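Side-chain contact in lectin 2 (Agrocybe aegerita, PDB 4TQJ), which binds carbohydrate, specifically recognising N-acetylglucosamine at the non-reducing terminus of glycans: residues A233-D238 with R285-L290. The protein carries 1 engineered substitution. Numbering follows the deposited sequence.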
loop_
_atom_site.group_PDB
_atom_site.type_symbol
_atom_site.label_atom_id
_atom_site.label_comp_id
_atom_site.label_asym_id
_atom_site.label_seq_id
_atom_site.Cartn_x
_atom_site.Cartn_y
_atom_site.Cartn_z
ATOM N N ALA A 233 5.707 -17.305 -18.205
ATOM C CA ALA A 233 6.384 -16.188 -17.564
ATOM C C ALA A 233 7.184 -15.451 -18.604
ATOM O O ALA A 233 7.690 -16.065 -19.532
ATOM C CB ALA A 233 7.310 -16.702 -16.450
ATOM N N ASP A 234 7.300 -14.136 -18.459
ATOM C CA ASP A 234 8.117 -13.364 -19.371
ATOM C C ASP A 234 9.586 -13.584 -19.059
ATOM O O ASP A 234 10.062 -13.172 -18.002
ATOM C CB ASP A 234 7.798 -11.880 -19.259
ATOM C CG ASP A 234 8.465 -11.071 -20.340
ATOM O OD1 ASP A 234 9.130 -11.687 -21.206
ATOM O OD2 ASP A 234 8.303 -9.831 -20.340
ATOM N N LEU A 235 10.287 -14.223 -19.996
ATOM C CA LEU A 235 11.711 -14.519 -19.874
ATOM C C LEU A 235 12.578 -13.630 -20.776
ATOM O O LEU A 235 13.796 -13.781 -20.808
ATOM C CB LEU A 235 11.959 -15.991 -20.247
ATOM C CG LEU A 235 11.122 -17.015 -19.466
ATOM C CD1 LEU A 235 11.475 -18.452 -19.876
ATOM C CD2 LEU A 235 11.274 -16.828 -17.973
ATOM N N THR A 236 11.958 -12.720 -21.518
ATOM C CA THR A 236 12.722 -11.850 -22.424
ATOM C C THR A 236 12.540 -10.365 -22.134
ATOM O O THR A 236 13.289 -9.535 -22.636
ATOM C CB THR A 236 12.325 -12.080 -23.861
ATOM O OG1 THR A 236 10.938 -11.753 -24.014
ATOM C CG2 THR A 236 12.567 -13.545 -24.235
ATOM N N GLY A 237 11.552 -10.026 -21.316
ATOM C CA GLY A 237 11.330 -8.630 -20.988
ATOM C C GLY A 237 10.449 -7.884 -21.965
ATOM O O GLY A 237 10.205 -6.694 -21.770
ATOM N N ASP A 238 9.951 -8.566 -22.998
ATOM C CA ASP A 238 9.054 -7.927 -23.970
ATOM C C ASP A 238 7.616 -7.800 -23.475
ATOM O O ASP A 238 6.752 -7.302 -24.195
ATOM C CB ASP A 238 9.075 -8.652 -25.319
ATOM C CG ASP A 238 8.189 -9.885 -25.345
ATOM O OD1 ASP A 238 7.834 -10.420 -24.277
ATOM O OD2 ASP A 238 7.850 -10.340 -26.446
ATOM N N ARG A 285 9.642 -25.823 -7.167
ATOM C CA ARG A 285 10.317 -24.937 -8.115
ATOM C C ARG A 285 9.441 -23.731 -8.506
ATOM O O ARG A 285 8.214 -23.813 -8.486
ATOM C CB ARG A 285 10.805 -25.726 -9.325
ATOM C CG ARG A 285 12.161 -26.455 -9.078
ATOM C CD ARG A 285 12.240 -27.831 -9.749
ATOM N NE ARG A 285 11.269 -28.782 -9.193
ATOM C CZ ARG A 285 10.976 -29.963 -9.748
ATOM N NH1 ARG A 285 11.585 -30.353 -10.869
ATOM N NH2 ARG A 285 10.074 -30.752 -9.190
ATOM N N PHE A 286 10.077 -22.605 -8.828
ATOM C CA PHE A 286 9.352 -21.369 -9.143
ATOM C C PHE A 286 10.088 -20.588 -10.229
ATOM O O PHE A 286 11.303 -20.716 -10.393
ATOM C CB PHE A 286 9.253 -20.432 -7.922
ATOM C CG PHE A 286 8.601 -21.039 -6.707
ATOM C CD1 PHE A 286 7.295 -20.715 -6.368
ATOM C CD2 PHE A 286 9.312 -21.899 -5.875
ATOM C CE1 PHE A 286 6.690 -21.268 -5.227
ATOM C CE2 PHE A 286 8.731 -22.450 -4.756
ATOM C CZ PHE A 286 7.411 -22.135 -4.424
ATOM N N ILE A 287 9.341 -19.767 -10.956
ATOM C CA ILE A 287 9.939 -18.751 -11.799
ATOM C C ILE A 287 9.586 -17.435 -11.128
ATOM O O ILE A 287 8.422 -17.188 -10.817
ATOM C CB ILE A 287 9.359 -18.748 -13.226
ATOM C CG1 ILE A 287 9.494 -20.132 -13.881
ATOM C CG2 ILE A 287 10.038 -17.657 -14.062
ATOM C CD1 ILE A 287 10.912 -20.696 -13.819
ATOM N N ALA A 288 10.585 -16.610 -10.875
ATOM C CA ALA A 288 10.355 -15.305 -10.259
ATOM C C ALA A 288 11.459 -14.361 -10.696
ATOM O O ALA A 288 12.539 -14.814 -11.081
ATOM C CB ALA A 288 10.332 -15.431 -8.743
ATOM N N ASP A 289 11.200 -13.053 -10.649
ATOM C CA ASP A 289 12.223 -12.090 -11.053
ATOM C C ASP A 289 13.147 -11.785 -9.888
ATOM O O ASP A 289 12.774 -11.058 -8.967
ATOM C CB ASP A 289 11.602 -10.788 -11.589
ATOM C CG ASP A 289 12.657 -9.819 -12.108
ATOM O OD1 ASP A 289 13.854 -10.157 -12.033
ATOM O OD2 ASP A 289 12.298 -8.731 -12.595
ATOM N N LEU A 290 14.348 -12.355 -9.911
ATOM C CA LEU A 290 15.258 -12.191 -8.783
ATOM C C LEU A 290 16.247 -11.052 -8.992
ATOM O O LEU A 290 17.083 -10.811 -8.138
ATOM C CB LEU A 290 16.008 -13.495 -8.467
ATOM C CG LEU A 290 15.374 -14.431 -7.431
ATOM C CD1 LEU A 290 13.969 -14.890 -7.843
ATOM C CD2 LEU A 290 16.279 -15.641 -7.193
#
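Ile287 meets Ala233 and Leu235 without any flat group between them: this is methyl against methyl. A carboxylate, that of Asp234, sits on the same turn as Leu235 but takes no part in the apolar contact. Both backbone donors approach one face of it, well above its plane. Thr236 N lies 3.0 Å from Asp234 OD1, the straighter of the two bonds. Gly237 N is 2.9 Å from Asp234 OD1 and more bent. The bond from Thr236 N makes an Asx turn, and the one from Gly237 N extends it to an Asx motif; the other oxygen, OD2, accepts from Gly239 N and Thr1 N. On the other side of the contact, one branch of Ile287 makes both approaches. Its CG2 stands anti to the backbone N, while CG1 takes the position beside that nitrogen (chi1 -56°). CG2 lies 3.7 Å from Ala233 CB and 4.2 Å from Leu235 CD2; the leucine and isoleucine side chains cross at about a right angle. Ile244, on strand 242-246, touches both of them. Strands 230-233 and 285-288 each open a four-stranded antiparallel sheet, so the methyls join neighbouring blades of the beta-propeller. With no hydrogen bond between the two segments, cohesion here comes from apolar contact, while the polar bonds of Asp234 shape the turn behind it.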